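Local coordinates for protein Bis(5'-nucleosyl)-tetraphosphatase [asymmetrical] (Caenorhabditis elegans, PDB 1KTG) that hydrolyses diadenosine tetraphosphate asymmetrically to AMP and ATP as a divalent-metal-dependent enzyme of the Nudix family, at residues Y11-A15 / G16-F20; P41-E45 / W46-I50; A122-G125 / S126-K130. All coordinates share one frame; numbering follows the deposited sequence.

Contact 1. Residues Y11-A15 / G16-F20; sequences YRKLA and GKIEF
Arg-12 and Glu-19 form an antiparallel hydrogen-bonded pair in a beta hairpin with a two-residue loop, and their side chains lie alongside each other, pointing the same way. From CB the Arg-12 chain leaves between its own backbone N and carbonyl carbon (chi1 75°) and then runs fully extended. Its CD comes 4.0 Å from Glu-19 OE1. Next, NE donates to Glu-19 OE1 at 2.8 Å, and NH2 donates to the same Glu-19 OE1, also at 2.8 Å. This forked salt bridge brings OE1 in at the edge of the guanidinium, close to its plane, with the carboxylate turned by 23°. The second carboxylate oxygen, Glu-19 OE2, lies 3.6 Å from Leu-14 CD2. A leucine here, lacking NE and NH2, would probably leave the Glu-19 carboxylate without its charged mate and freer to turn.

On the other face, Ile-18 CD1 rests 3.7 Å from Tyr-11 CD1, and also meets the aliphatic chain of Lys-13. A type I' turn from Leu-14 to Lys-17 closes the hairpin, its Leu-14 N reaching Lys-17 O at 2.8 Å; the backbone angles of Gly-16 call for glycine. Tyr-11 and Ile-18 pack on Leu-135 of helix 122-137, while Tyr-11 OH bonds to His-67. On the Arg-12 face, Trp-109 of strand 104-110 makes a cation-pi contact with the guanidinium.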
loop_
_atom_site.group_PDB
_atom_site.type_symbol
_atom_site.label_atom_id
_atom_site.label_comp_id
_atom_site.label_asym_id
_atom_site.label_seq_id
_atom_site.Cartn_x
_atom_site.Cartn_y
_atom_site.Cartn_z
ATOM N N TYR A 11 -2.826 -3.354 6.416
ATOM C CA TYR A 11 -2.388 -3.415 7.805
ATOM C C TYR A 11 -2.914 -4.678 8.438
ATOM O O TYR A 11 -3.859 -5.311 7.941
ATOM C CB TYR A 11 -2.857 -2.204 8.616
ATOM C CG TYR A 11 -4.324 -2.211 9.003
ATOM C CD1 TYR A 11 -4.724 -2.567 10.284
ATOM C CD2 TYR A 11 -5.304 -1.838 8.098
ATOM C CE1 TYR A 11 -6.064 -2.570 10.650
ATOM C CE2 TYR A 11 -6.646 -1.831 8.455
ATOM C CZ TYR A 11 -7.024 -2.197 9.727
ATOM O OH TYR A 11 -8.370 -2.189 10.083
ATOM N N ARG A 12 -2.289 -5.040 9.547
ATOM C CA ARG A 12 -2.759 -6.132 10.361
ATOM C C ARG A 12 -2.650 -5.704 11.811
ATOM O O ARG A 12 -2.029 -4.679 12.131
ATOM C CB ARG A 12 -1.946 -7.399 10.111
ATOM C CG ARG A 12 -0.554 -7.379 10.735
ATOM C CD ARG A 12 0.288 -8.592 10.383
ATOM N NE ARG A 12 1.604 -8.535 11.016
ATOM C CZ ARG A 12 2.532 -9.464 10.893
ATOM N NH1 ARG A 12 2.296 -10.563 10.164
ATOM N NH2 ARG A 12 3.689 -9.310 11.523
ATOM N N LYS A 13 -3.280 -6.474 12.692
ATOM C CA LYS A 13 -3.167 -6.221 14.115
ATOM C C LYS A 13 -2.432 -7.433 14.675
ATOM O O LYS A 13 -2.907 -8.558 14.556
ATOM C CB LYS A 13 -4.546 -6.025 14.752
ATOM C CG LYS A 13 -4.616 -4.808 15.649
ATOM C CD LYS A 13 -6.011 -4.517 16.143
ATOM C CE LYS A 13 -6.264 -3.026 16.171
ATOM N NZ LYS A 13 -7.327 -2.702 17.142
ATOM N N LEU A 14 -1.232 -7.222 15.206
ATOM C CA LEU A 14 -0.456 -8.319 15.766
ATOM C C LEU A 14 -0.390 -8.166 17.273
ATOM O O LEU A 14 0.272 -7.262 17.774
ATOM C CB LEU A 14 0.953 -8.326 15.175
ATOM C CG LEU A 14 1.905 -9.356 15.771
ATOM C CD1 LEU A 14 1.411 -10.773 15.544
ATOM C CD2 LEU A 14 3.295 -9.190 15.226
ATOM N N ALA A 15 -1.083 -9.043 17.995
ATOM C CA ALA A 15 -1.133 -8.960 19.449
ATOM C C ALA A 15 -1.549 -7.568 19.914
ATOM O O ALA A 15 -1.010 -7.051 20.895
ATOM C CB ALA A 15 0.213 -9.348 20.064
ATOM N N GLY A 16 -2.508 -6.974 19.207
ATOM C CA GLY A 16 -3.056 -5.678 19.564
ATOM C C GLY A 16 -2.388 -4.489 18.896
ATOM O O GLY A 16 -2.910 -3.375 18.970
ATOM N N LYS A 17 -1.249 -4.710 18.246
ATOM C CA LYS A 17 -0.512 -3.620 17.606
ATOM C C LYS A 17 -0.727 -3.544 16.098
ATOM O O LYS A 17 -0.611 -4.543 15.390
ATOM C CB LYS A 17 0.994 -3.736 17.893
ATOM C CG LYS A 17 1.803 -2.481 17.564
ATOM C CD LYS A 17 1.373 -1.304 18.462
ATOM C CE LYS A 17 2.371 -0.858 19.547
ATOM N NZ LYS A 17 3.621 -1.627 19.738
ATOM N N ILE A 18 -1.012 -2.338 15.615
ATOM C CA ILE A 18 -1.181 -2.109 14.192
ATOM C C ILE A 18 0.183 -2.161 13.500
ATOM O O ILE A 18 1.162 -1.573 13.984
ATOM C CB ILE A 18 -1.826 -0.734 13.936
ATOM C CG1 ILE A 18 -3.241 -0.666 14.533
ATOM C CG2 ILE A 18 -1.854 -0.428 12.440
ATOM C CD1 ILE A 18 -4.235 -1.542 13.851
ATOM N N GLU A 19 0.247 -2.899 12.400
ATOM C CA GLU A 19 1.437 -2.971 11.563
ATOM C C GLU A 19 1.012 -2.800 10.118
ATOM O O GLU A 19 -0.042 -3.301 9.722
ATOM C CB GLU A 19 2.156 -4.310 11.737
ATOM C CG GLU A 19 2.706 -4.530 13.135
ATOM C CD GLU A 19 3.480 -5.843 13.269
ATOM O OE1 GLU A 19 3.233 -6.769 12.475
ATOM O OE2 GLU A 19 4.328 -5.951 14.174
ATOM N N PHE A 20 1.819 -2.065 9.357
ATOM C CA PHE A 20 1.602 -1.815 7.923
ATOM C C PHE A 20 2.569 -2.624 7.042
ATOM O O PHE A 20 3.773 -2.735 7.347
ATOM C CB PHE A 20 1.785 -0.319 7.617
ATOM C CG PHE A 20 0.840 0.567 8.378
ATOM C CD1 PHE A 20 1.225 1.131 9.574
ATOM C CD2 PHE A 20 -0.448 0.790 7.914
ATOM C CE1 PHE A 20 0.354 1.931 10.299
ATOM C CE2 PHE A 20 -1.326 1.593 8.629
ATOM C CZ PHE A 20 -0.918 2.153 9.830
#

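Contact 2. Residues P41-E45 / W46-I50; sequences PGEDE and WQAAI
Asp-44 O accepts from Ala-48 N at 3.1 Å and Glu-45 O from Ala-49 N at 2.9 Å, the first i to i+4 bonds of helix 45-57, which the chain enters from an extended approach at Glu-43. Asp-44 is the N-cap. Its CG sits between its own backbone N and carbonyl carbon (chi1 60°), which carries OD2 over the first turn to accept from Gln-47 N at 2.9 Å in an almost straight bond (170° at the hydrogen). Gln-47 answers with a longer bond: its OE1 accepts from Asp-44 N at 3.3 Å, the donor tilted from the amide's carbonyl plane, completing a capping box. The two side chains cross at about a right angle, with Asp-44 OD2 3.2 Å from Gln-47 CG.

Glu-43 slants across Gln-47. Its CB lies 3.6 Å from Gln-47 OE1, and the extended chain brings its OE1 to 3.5 Å from Ala-48 CB. The same carboxylate is held by Arg-51 through OE2 and by the backbone N of Asp-40 through OE1. Ile-50 CD1 sits over one face of the Trp-46 indole, offset toward its rim, and the ring meets Trp-88 edge-to-face.

Residues 41-50 all belong to the Nudix box. Capping occupies Gln-47 N at the helix start, and the positive end of the helix dipole would probably favour a negative charge on Asp-44.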
loop_
_atom_site.group_PDB
_atom_site.type_symbol
_atom_site.label_atom_id
_atom_site.label_comp_id
_atom_site.label_asym_id
_atom_site.label_seq_id
_atom_site.Cartn_x
_atom_site.Cartn_y
_atom_site.Cartn_z
ATOM N N PRO A 41 -5.482 -1.000 -18.717
ATOM C CA PRO A 41 -6.623 -0.736 -19.601
ATOM C C PRO A 41 -7.922 -1.371 -19.118
ATOM O O PRO A 41 -7.939 -2.528 -18.676
ATOM C CB PRO A 41 -6.190 -1.355 -20.930
ATOM C CG PRO A 41 -4.712 -1.381 -20.882
ATOM C CD PRO A 41 -4.329 -1.550 -19.448
ATOM N N GLY A 42 -8.999 -0.601 -19.184
ATOM C CA GLY A 42 -10.302 -1.074 -18.759
ATOM C C GLY A 42 -10.563 -0.937 -17.265
ATOM O O GLY A 42 -11.697 -1.096 -16.830
ATOM N N GLU A 43 -9.538 -0.626 -16.476
ATOM C CA GLU A 43 -9.700 -0.574 -15.025
ATOM C C GLU A 43 -9.927 0.829 -14.486
ATOM O O GLU A 43 -9.615 1.815 -15.141
ATOM C CB GLU A 43 -8.456 -1.123 -14.313
ATOM C CG GLU A 43 -8.144 -2.585 -14.586
ATOM C CD GLU A 43 -6.957 -3.084 -13.784
ATOM O OE1 GLU A 43 -6.072 -2.263 -13.450
ATOM O OE2 GLU A 43 -6.915 -4.291 -13.483
ATOM N N ASP A 44 -10.481 0.901 -13.284
ATOM C CA ASP A 44 -10.480 2.149 -12.520
ATOM C C ASP A 44 -9.487 1.918 -11.385
ATOM O O ASP A 44 -8.885 0.847 -11.301
ATOM C CB ASP A 44 -11.850 2.535 -11.985
ATOM C CG ASP A 44 -12.445 1.505 -11.068
ATOM O OD1 ASP A 44 -13.620 1.709 -10.688
ATOM O OD2 ASP A 44 -11.850 0.472 -10.697
ATOM N N GLU A 45 -9.321 2.912 -10.525
ATOM C CA GLU A 45 -8.340 2.827 -9.447
ATOM C C GLU A 45 -8.619 1.672 -8.489
ATOM O O GLU A 45 -7.703 0.989 -8.036
ATOM C CB GLU A 45 -8.291 4.152 -8.696
ATOM C CG GLU A 45 -7.608 5.236 -9.517
ATOM C CD GLU A 45 -7.979 6.647 -9.123
ATOM O OE1 GLU A 45 -9.181 6.995 -9.197
ATOM O OE2 GLU A 45 -7.055 7.426 -8.789
ATOM N N TRP A 46 -9.890 1.473 -8.170
ATOM C CA TRP A 46 -10.294 0.416 -7.252
ATOM C C TRP A 46 -9.808 -0.928 -7.786
ATOM O O TRP A 46 -9.131 -1.678 -7.081
ATOM C CB TRP A 46 -11.822 0.449 -7.105
ATOM C CG TRP A 46 -12.447 -0.591 -6.217
ATOM C CD1 TRP A 46 -13.195 -1.658 -6.621
ATOM C CD2 TRP A 46 -12.467 -0.615 -4.784
ATOM N NE1 TRP A 46 -13.644 -2.366 -5.533
ATOM C CE2 TRP A 46 -13.207 -1.749 -4.391
ATOM C CE3 TRP A 46 -11.916 0.194 -3.790
ATOM C CZ2 TRP A 46 -13.421 -2.077 -3.059
ATOM C CZ3 TRP A 46 -12.121 -0.140 -2.468
ATOM C CH2 TRP A 46 -12.866 -1.265 -2.114
ATOM N N GLN A 47 -10.132 -1.223 -9.042
ATOM C CA GLN A 47 -9.755 -2.504 -9.629
ATOM C C GLN A 47 -8.238 -2.675 -9.635
ATOM O O GLN A 47 -7.717 -3.754 -9.372
ATOM C CB GLN A 47 -10.314 -2.624 -11.050
ATOM C CG GLN A 47 -11.840 -2.743 -11.095
ATOM C CD GLN A 47 -12.398 -2.713 -12.509
ATOM O OE1 GLN A 47 -11.837 -2.069 -13.385
ATOM N NE2 GLN A 47 -13.511 -3.411 -12.724
ATOM N N ALA A 48 -7.535 -1.598 -9.951
ATOM C CA ALA A 48 -6.084 -1.647 -10.050
ATOM C C ALA A 48 -5.450 -1.954 -8.690
ATOM O O ALA A 48 -4.558 -2.797 -8.572
ATOM C CB ALA A 48 -5.568 -0.339 -10.602
ATOM N N ALA A 49 -5.937 -1.285 -7.660
ATOM C CA ALA A 49 -5.407 -1.469 -6.314
ATOM C C ALA A 49 -5.560 -2.918 -5.860
ATOM O O ALA A 49 -4.668 -3.491 -5.241
ATOM C CB ALA A 49 -6.123 -0.548 -5.352
ATOM N N ILE A 50 -6.711 -3.496 -6.155
ATOM C CA ILE A 50 -6.981 -4.876 -5.764
ATOM C C ILE A 50 -6.099 -5.844 -6.553
ATOM O O ILE A 50 -5.474 -6.753 -5.987
ATOM C CB ILE A 50 -8.472 -5.185 -5.958
ATOM C CG1 ILE A 50 -9.302 -4.345 -4.981
ATOM C CG2 ILE A 50 -8.748 -6.689 -5.748
ATOM C CD1 ILE A 50 -10.799 -4.362 -5.257
#

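Contact 3. Residues A122-G125 / S126-K130; sequences AEMG and SLLRK
Met-124 CG is anti to the backbone N (chi1 174°), and the chain then bends at both later torsions; one turn on, Leu-128 CG stands beside its own backbone N (chi1 -68°), and chi2 of 170° extends CD1 from there. Leu-128 CD1 lies 4.2 Å from Met-124 CG, and the two side chains cross at a slant. Leu-127 CD2 lies 4.3 Å from Met-124 SD. These are loose apolar contacts made by a methylene, a thioether and branch methyls.

The backbone bonding is regular alpha-helical. Leu-128 N donates to Met-124 O at 2.9 Å, and Arg-129 N to Gly-125 O. The segments form the opening turns of helix 122-137, an amphipathic helix lying against the mixed beta sheet of the Nudix fold. Its buried side carries Met-124, Leu-127 and Leu-128: Leu-127 and Leu-128 reach Val-9 of strand 3-14, Met-124 and Leu-127 reach Leu-74 and Tyr-87, and Leu-128 also packs on Leu-112 and Ala-115 of helix 112-119. The Met-124 side chain is about 4 Å from the bound AMP, which places this helix end beside the nucleotide pocket.

The exposed side carries Ser-126 and Arg-129. Ala-122 O takes the backbone N-H of Ser-126 at 3.0 Å and accepts a second bond from a water at 2.9 Å; that water also bonds with Ser-126 OG at 3.3 Å. Arg-129 lays its CG 3.4 Å from Gly-125 O before its extended chain continues to a salt bridge with Glu-113.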
loop_
_atom_site.group_PDB
_atom_site.type_symbol
_atom_site.label_atom_id
_atom_site.label_comp_id
_atom_site.label_asym_id
_atom_site.label_seq_id
_atom_site.Cartn_x
_atom_site.Cartn_y
_atom_site.Cartn_z
ATOM N N ALA A 122 7.944 12.118 2.526
ATOM C CA ALA A 122 7.123 12.913 3.436
ATOM C C ALA A 122 5.618 12.727 3.256
ATOM O O ALA A 122 4.911 12.503 4.243
ATOM C CB ALA A 122 7.472 14.380 3.300
ATOM N N GLU A 123 5.135 12.825 2.016
ATOM C CA GLU A 123 3.701 12.679 1.735
ATOM C C GLU A 123 3.184 11.295 2.111
ATOM O O GLU A 123 2.071 11.171 2.608
ATOM C CB GLU A 123 3.369 12.923 0.255
ATOM C CG GLU A 123 3.980 14.153 -0.388
ATOM C CD GLU A 123 3.909 15.376 0.482
ATOM O OE1 GLU A 123 2.834 15.626 1.080
ATOM O OE2 GLU A 123 4.933 16.093 0.559
ATOM N N MET A 124 3.967 10.250 1.843
ATOM C CA MET A 124 3.551 8.903 2.233
ATOM C C MET A 124 3.450 8.855 3.757
ATOM O O MET A 124 2.511 8.268 4.306
ATOM C CB MET A 124 4.518 7.827 1.735
ATOM C CG MET A 124 4.185 6.428 2.244
ATOM S SD MET A 124 2.551 5.822 1.734
ATOM C CE MET A 124 2.871 5.404 0.024
ATOM N N GLY A 125 4.411 9.485 4.438
ATOM C CA GLY A 125 4.386 9.570 5.895
ATOM C C GLY A 125 3.091 10.178 6.420
ATOM O O GLY A 125 2.424 9.615 7.301
ATOM N N SER A 126 2.730 11.332 5.875
ATOM C CA SER A 126 1.494 12.022 6.263
ATOM C C SER A 126 0.256 11.152 6.010
ATOM O O SER A 126 -0.682 11.147 6.807
ATOM C CB SER A 126 1.379 13.343 5.505
ATOM O OG SER A 126 2.412 14.218 5.892
ATOM N N LEU A 127 0.270 10.410 4.905
ATOM C CA LEU A 127 -0.827 9.515 4.557
ATOM C C LEU A 127 -0.956 8.411 5.614
ATOM O O LEU A 127 -2.048 8.133 6.116
ATOM C CB LEU A 127 -0.592 8.923 3.160
ATOM C CG LEU A 127 -1.673 8.002 2.598
ATOM C CD1 LEU A 127 -1.669 8.043 1.066
ATOM C CD2 LEU A 127 -1.463 6.584 3.082
ATOM N N LEU A 128 0.167 7.803 5.978
ATOM C CA LEU A 128 0.157 6.749 6.988
ATOM C C LEU A 128 -0.350 7.292 8.332
ATOM O O LEU A 128 -1.101 6.616 9.030
ATOM C CB LEU A 128 1.563 6.129 7.134
ATOM C CG LEU A 128 2.076 5.320 5.935
ATOM C CD1 LEU A 128 3.551 4.970 6.103
ATOM C CD2 LEU A 128 1.258 4.081 5.711
ATOM N N ARG A 129 0.033 8.520 8.686
ATOM C CA ARG A 129 -0.450 9.118 9.929
ATOM C C ARG A 129 -1.965 9.295 9.870
ATOM O O ARG A 129 -2.670 9.018 10.844
ATOM C CB ARG A 129 0.230 10.466 10.202
ATOM C CG ARG A 129 1.699 10.323 10.546
ATOM C CD ARG A 129 2.370 11.567 11.063
ATOM N NE ARG A 129 3.794 11.331 11.306
ATOM C CZ ARG A 129 4.298 10.695 12.369
ATOM N NH1 ARG A 129 5.610 10.538 12.476
ATOM N NH2 ARG A 129 3.508 10.226 13.334
ATOM N N LYS A 130 -2.461 9.734 8.717
ATOM C CA LYS A 130 -3.891 9.946 8.516
ATOM C C LYS A 130 -4.654 8.642 8.673
ATOM O O LYS A 130 -5.685 8.575 9.353
ATOM C CB LYS A 130 -4.133 10.520 7.124
HETATM O O HOH W 1 5.480 13.583 6.820
#

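Overall arrangement
From the N terminus the three contacts follow in series, and none encloses or crosses another. Contact 1 closes the tight hairpin between strands 3-14 and 17-25. The chain then runs through strand 32-38 into contact 2, where a loop becomes helix 45-57 within the Nudix box; its centre is about 27 Å from that of contact 1, on the opposite side of the chain's centre. After strands 64-78, 81-92 and 104-110 and helix 112-119, contact 3 begins helix 122-137. That helix also meets the hairpin, through Leu-135. Strand 3-14 is common ground: it supplies Tyr-11 to contact 1, and contacts 2 and 3 both pack on it, through Ala-49 and through Leu-127 and Leu-128.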